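Local coordinates for protein mandalate racemase/muconate lactonizing enzyme (Unidentified, PDB 4E4U) that is a putative enolase-superfamily enzyme of the mandelate racemase/muconate lactonizing group, probably acting on a carboxylate substrate by abstracting the proton next to the carboxylate, at residues R75-S80 / T89-V94; G119-R124 / C326-L331. One frame throughout, in Å; residues are numbered along the deposited sequence.

From the N terminus the chain makes a three-stranded antiparallel sheet and then the helices of the N-terminal capping domain, where contact 1 closes a short hairpin: after helix 70-79 the chain turns back through eight residues, bringing the start of helix 88-109 against it. After that long helix the chain enters the loop that opens contact 2. There, residues 119-124, just before strand 125-130, meet residues 326-331, just before strand 333-335, so that a loop of some 200 residues containing most of the barrel is closed. The two contacts follow in series, neither nested nor crossed, with their centres 27 Å apart and nearest atoms about 17 Å apart.

Contact 1: residues R75-S80 / T89-V94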
loop_
_atom_site.group_PDB
_atom_site.type_symbol
_atom_site.label_atom_id
_atom_site.label_comp_id
_atom_site.label_asym_id
_atom_site.label_seq_id
_atom_site.Cartn_x
_atom_site.Cartn_y
_atom_site.Cartn_z
ATOM N N ARG A 75 28.537 15.910 -10.326
ATOM C CA ARG A 75 28.169 16.363 -8.985
ATOM C C ARG A 75 28.329 17.871 -8.835
ATOM O O ARG A 75 27.493 18.520 -8.204
ATOM C CB ARG A 75 28.971 15.640 -7.894
ATOM C CG ARG A 75 28.689 14.139 -7.755
ATOM C CD ARG A 75 27.216 13.804 -7.550
ATOM N NE ARG A 75 26.615 14.521 -6.433
ATOM C CZ ARG A 75 25.359 14.347 -6.031
ATOM N NH1 ARG A 75 24.589 13.448 -6.636
ATOM N NH2 ARG A 75 24.876 15.061 -5.019
ATOM N N GLN A 76 29.396 18.434 -9.395
ATOM C CA GLN A 76 29.593 19.877 -9.283
ATOM C C GLN A 76 28.491 20.639 -10.015
ATOM O O GLN A 76 27.949 21.613 -9.498
ATOM C CB GLN A 76 30.966 20.307 -9.820
ATOM C CG GLN A 76 32.164 19.682 -9.113
ATOM C CD GLN A 76 32.236 19.992 -7.630
ATOM O OE1 GLN A 76 31.963 21.114 -7.195
ATOM N NE2 GLN A 76 32.644 18.999 -6.844
ATOM N N ALA A 77 28.167 20.201 -11.224
ATOM C CA ALA A 77 27.128 20.868 -12.004
ATOM C C ALA A 77 25.758 20.727 -11.347
ATOM O O ALA A 77 25.001 21.691 -11.238
ATOM C CB ALA A 77 27.097 20.316 -13.424
ATOM N N TYR A 78 25.445 19.504 -10.923
ATOM C CA TYR A 78 24.183 19.183 -10.268
ATOM C C TYR A 78 23.968 19.997 -8.993
ATOM O O TYR A 78 22.836 20.287 -8.623
ATOM C CB TYR A 78 24.163 17.676 -9.965
ATOM C CG TYR A 78 22.893 17.141 -9.344
ATOM C CD1 TYR A 78 21.715 17.070 -10.073
ATOM C CD2 TYR A 78 22.881 16.673 -8.039
ATOM C CE1 TYR A 78 20.565 16.558 -9.521
ATOM C CE2 TYR A 78 21.729 16.166 -7.469
ATOM C CZ TYR A 78 20.568 16.113 -8.216
ATOM O OH TYR A 78 19.403 15.608 -7.681
ATOM N N SER A 79 25.064 20.363 -8.334
ATOM C CA SER A 79 25.007 21.037 -7.036
ATOM C C SER A 79 25.117 22.557 -7.136
ATOM O O SER A 79 24.908 23.266 -6.147
ATOM C CB SER A 79 26.137 20.514 -6.149
ATOM O OG SER A 79 25.995 19.112 -5.956
ATOM N N SER A 80 25.448 23.040 -8.335
ATOM C CA SER A 80 25.804 24.436 -8.584
ATOM C C SER A 80 24.847 25.445 -7.951
ATOM O O SER A 80 23.641 25.404 -8.191
ATOM C CB SER A 80 25.879 24.673 -10.097
ATOM O OG SER A 80 26.398 25.957 -10.403
ATOM N N THR A 89 18.207 22.977 -17.650
ATOM C CA THR A 89 19.180 23.562 -18.566
ATOM C C THR A 89 20.597 23.177 -18.166
ATOM O O THR A 89 21.411 22.831 -19.028
ATOM C CB THR A 89 19.027 25.093 -18.674
ATOM O OG1 THR A 89 17.742 25.401 -19.228
ATOM C CG2 THR A 89 20.106 25.692 -19.559
ATOM N N MET A 90 20.888 23.200 -16.866
ATOM C CA MET A 90 22.222 22.821 -16.397
ATOM C C MET A 90 22.526 21.383 -16.780
ATOM O O MET A 90 23.639 21.066 -17.186
ATOM C CB MET A 90 22.335 22.982 -14.881
ATOM C CG MET A 90 23.631 22.419 -14.296
ATOM S SD MET A 90 25.132 23.189 -14.954
ATOM C CE MET A 90 25.471 24.372 -13.651
ATOM N N MET A 91 21.536 20.506 -16.662
ATOM C CA MET A 91 21.760 19.117 -17.015
ATOM C C MET A 91 22.042 18.946 -18.505
ATOM O O MET A 91 22.894 18.142 -18.885
ATOM C CB MET A 91 20.605 18.248 -16.546
ATOM C CG MET A 91 20.533 18.100 -15.026
ATOM S SD MET A 91 21.960 17.273 -14.286
ATOM C CE MET A 91 23.007 18.642 -13.797
ATOM N N GLY A 92 21.350 19.701 -19.357
ATOM C CA GLY A 92 21.678 19.697 -20.776
ATOM C C GLY A 92 23.108 20.147 -21.026
ATOM O O GLY A 92 23.855 19.516 -21.776
ATOM N N VAL A 93 23.507 21.239 -20.384
ATOM C CA VAL A 93 24.859 21.757 -20.561
ATOM C C VAL A 93 25.913 20.758 -20.104
ATOM O O VAL A 93 26.872 20.474 -20.833
ATOM C CB VAL A 93 25.056 23.099 -19.834
ATOM C CG1 VAL A 93 26.508 23.559 -19.931
ATOM C CG2 VAL A 93 24.123 24.147 -20.414
ATOM N N VAL A 94 25.747 20.209 -18.907
ATOM C CA VAL A 94 26.744 19.261 -18.428
ATOM C C VAL A 94 26.768 17.988 -19.272
ATOM O O VAL A 94 27.816 17.363 -19.402
ATOM C CB VAL A 94 26.623 18.953 -16.914
ATOM C CG1 VAL A 94 25.538 17.921 -16.641
ATOM C CG2 VAL A 94 27.972 18.485 -16.378
#
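Met90 reaches from helix 88-109 to the C-terminal end of helix 70-79, meeting Ala77 first and Ser80 last. Its CB points at the facing helix, and CG, anti to the backbone N (chi1 172°), is carried to within 3.4 Å of Ala77 O. The next bend brings SD to 3.8 Å from Ala77 CB. CE then folds over the end of the helix and rests 3.6 Å from Ser80 CB, with Ala77 O equally near. That carbonyl accepts the backbone N-H of Ser80, and Met90 CG and CE pack against it through carbon alone. Ser80 OG is hydrogen-bonded to Thr44 O of the second subunit and to His61 NE2 of its own chain.

Ala77 is touched by Met90, Met91 and Val94; its CB meets Val94 CG2 at 3.6 Å. Met91 comes in beside it, bent at chi2 and chi3, with CE 3.8 Å from Tyr78 CA and SD at the edge of the Tyr78 ring, near its plane. No hydrogen bond joins the two segments; they are held by apolar packing. The helix segments run nearly antiparallel, at 159°, with their axes 9.6 Å apart, and the two methionines span the gap to Ala77 and Tyr78.

This helical hairpin belongs to the N-terminal capping domain. Val57 of helix 47-61 packs on Met90, Phe74 and Leu73 of helix 70-79 extend the seam along Met91 and Val94, and Tyr265 of helix 263-272 meets the Tyr78 ring from the barrel side.

Contact 2: residues G119-R124 / C326-L331; sequences GRIHER and CTPNFL
His122 and Phe330 lie obliquely to each other, their ring planes at 55° and centroids 5.5 Å apart. Phe330 CD2 sits over one face of the imidazole toward its rim, while Ile121 CG2 lies over the centre of the opposite face, 3.7 Å above the plane. Between these two the histidine edge is directed at the other loop: NE2 donates to Thr327 O at 2.9 Å, with an N-H...O angle of 156°. The oxygen lies close to the ring plane, whereas NE2 stands tilted from the carbonyl plane. CG is anti to the carbonyl carbon of His122 (chi1 -53°), which throws the ring across the gap to this acceptor.

Thr327 O belongs to the first residue of a type I turn, Thr327 to Phe330, so the imidazole grips the turn where it starts. Ile121 meets the same corner with its outer branch: CD1 reaches 3.4 Å from Pro328 N and 3.8 Å from Pro328 CD. At the other end of the contact the carbonyl of Gly119 lies against Cys326, with Gly119 O 3.1 Å from Cys326 CB and in a CA-H...O contact with Cys326 CA.

Backbone bonds from Ile121 and His122 to Thr325, at the end of helix 314-325, continue the join. Tyr174 of the fourth subunit packs on Ile121 and Pro328. The site thus links the loops leading into strands 125-130 and 333-335, neighbours in the barrel sheet, with Pro328 and Asn329 lying against helix 289-301.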
loop_
_atom_site.group_PDB
_atom_site.type_symbol
_atom_site.label_atom_id
_atom_site.label_comp_id
_atom_site.label_asym_id
_atom_site.label_seq_id
_atom_site.Cartn_x
_atom_site.Cartn_y
_atom_site.Cartn_z
ATOM N N GLY A 119 31.493 -2.426 -22.783
ATOM C CA GLY A 119 31.919 -3.224 -23.914
ATOM C C GLY A 119 30.802 -3.491 -24.903
ATOM O O GLY A 119 29.615 -3.520 -24.549
ATOM N N ARG A 120 31.188 -3.717 -26.152
ATOM C CA ARG A 120 30.213 -4.012 -27.191
ATOM C C ARG A 120 29.321 -5.199 -26.830
ATOM O O ARG A 120 29.798 -6.235 -26.354
ATOM C CB ARG A 120 30.922 -4.291 -28.517
ATOM C CG ARG A 120 29.960 -4.549 -29.674
ATOM C CD ARG A 120 30.680 -5.065 -30.902
ATOM N NE ARG A 120 31.433 -4.029 -31.601
ATOM C CZ ARG A 120 30.894 -3.172 -32.466
ATOM N NH1 ARG A 120 29.591 -3.206 -32.716
ATOM N NH2 ARG A 120 31.655 -2.274 -33.077
ATOM N N ILE A 121 28.022 -5.022 -27.049
ATOM C CA ILE A 121 27.055 -6.110 -27.019
ATOM C C ILE A 121 26.477 -6.292 -28.418
ATOM O O ILE A 121 26.322 -7.415 -28.901
ATOM C CB ILE A 121 25.916 -5.818 -26.022
ATOM C CG1 ILE A 121 26.471 -5.800 -24.603
ATOM C CG2 ILE A 121 24.785 -6.835 -26.162
ATOM C CD1 ILE A 121 25.495 -5.314 -23.576
ATOM N N HIS A 122 26.186 -5.176 -29.077
ATOM C CA HIS A 122 25.491 -5.202 -30.356
ATOM C C HIS A 122 26.420 -4.913 -31.515
ATOM O O HIS A 122 27.203 -3.964 -31.474
ATOM C CB HIS A 122 24.364 -4.177 -30.336
ATOM C CG HIS A 122 23.450 -4.339 -29.164
ATOM N ND1 HIS A 122 22.539 -5.370 -29.076
ATOM C CD2 HIS A 122 23.348 -3.644 -28.012
ATOM C CE1 HIS A 122 21.895 -5.285 -27.926
ATOM N NE2 HIS A 122 22.368 -4.243 -27.260
ATOM N N GLU A 123 26.332 -5.738 -32.550
ATOM C CA GLU A 123 27.073 -5.484 -33.773
ATOM C C GLU A 123 26.405 -4.383 -34.592
ATOM O O GLU A 123 27.075 -3.633 -35.308
ATOM C CB GLU A 123 27.214 -6.764 -34.592
ATOM C CG GLU A 123 28.009 -7.859 -33.886
ATOM C CD GLU A 123 29.451 -7.460 -33.587
ATOM O OE1 GLU A 123 29.982 -6.547 -34.253
ATOM O OE2 GLU A 123 30.057 -8.071 -32.681
ATOM N N ARG A 124 25.084 -4.289 -34.488
ATOM C CA ARG A 124 24.341 -3.208 -35.124
ATOM C C ARG A 124 23.115 -2.882 -34.284
ATOM O O ARG A 124 22.680 -3.698 -33.468
ATOM C CB ARG A 124 23.923 -3.583 -36.538
ATOM C CG ARG A 124 22.980 -4.749 -36.592
ATOM C CD ARG A 124 22.831 -5.273 -38.007
ATOM N NE ARG A 124 22.114 -6.541 -38.007
ATOM C CZ ARG A 124 21.523 -7.066 -39.073
ATOM N NH1 ARG A 124 21.554 -6.425 -40.235
ATOM N NH2 ARG A 124 20.895 -8.230 -38.974
ATOM N N CYS A 326 26.632 -0.730 -25.853
ATOM C CA CYS A 326 27.043 -1.463 -24.653
ATOM C C CYS A 326 25.914 -1.675 -23.643
ATOM O O CYS A 326 26.177 -1.953 -22.469
ATOM C CB CYS A 326 28.243 -0.781 -23.972
ATOM S SG CYS A 326 27.976 0.882 -23.332
ATOM N N THR A 327 24.666 -1.585 -24.104
ATOM C CA THR A 327 23.502 -1.684 -23.223
ATOM C C THR A 327 22.742 -2.989 -23.460
ATOM O O THR A 327 22.250 -3.221 -24.556
ATOM C CB THR A 327 22.544 -0.493 -23.447
ATOM O OG1 THR A 327 23.179 0.722 -23.026
ATOM C CG2 THR A 327 21.260 -0.675 -22.663
ATOM N N PRO A 328 22.631 -3.841 -22.429
ATOM C CA PRO A 328 21.986 -5.140 -22.646
ATOM C C PRO A 328 20.466 -5.052 -22.822
ATOM O O PRO A 328 19.884 -5.913 -23.472
ATOM C CB PRO A 328 22.361 -5.930 -21.385
ATOM C CG PRO A 328 22.592 -4.882 -20.336
ATOM C CD PRO A 328 23.191 -3.710 -21.070
ATOM N N ASN A 329 19.839 -4.030 -22.250
ATOM C CA ASN A 329 18.397 -3.852 -22.335
ATOM C C ASN A 329 18.013 -2.767 -23.337
ATOM O O ASN A 329 17.110 -1.962 -23.108
ATOM C CB ASN A 329 17.801 -3.563 -20.949
ATOM C CG ASN A 329 18.447 -2.369 -20.250
ATOM O OD1 ASN A 329 19.640 -2.107 -20.412
ATOM N ND2 ASN A 329 17.663 -1.668 -19.429
ATOM N N PHE A 330 18.720 -2.759 -24.456
ATOM C CA PHE A 330 18.471 -1.818 -25.539
ATOM C C PHE A 330 17.341 -2.316 -26.428
ATOM O O PHE A 330 17.357 -3.463 -26.876
ATOM C CB PHE A 330 19.749 -1.660 -26.363
ATOM C CG PHE A 330 19.548 -0.950 -27.675
ATOM C CD1 PHE A 330 19.350 0.427 -27.720
ATOM C CD2 PHE A 330 19.579 -1.655 -28.868
ATOM C CE1 PHE A 330 19.176 1.083 -28.939
ATOM C CE2 PHE A 330 19.411 -1.005 -30.082
ATOM C CZ PHE A 330 19.208 0.359 -30.117
ATOM N N LEU A 331 16.372 -1.447 -26.707
ATOM C CA LEU A 331 15.262 -1.777 -27.610
ATOM C C LEU A 331 15.491 -1.276 -29.031
ATOM O O LEU A 331 15.488 -2.057 -29.982
ATOM C CB LEU A 331 13.951 -1.193 -27.075
ATOM C CG LEU A 331 12.697 -1.299 -27.953
ATOM C CD1 LEU A 331 12.377 -2.755 -28.290
ATOM C CD2 LEU A 331 11.499 -0.636 -27.280
#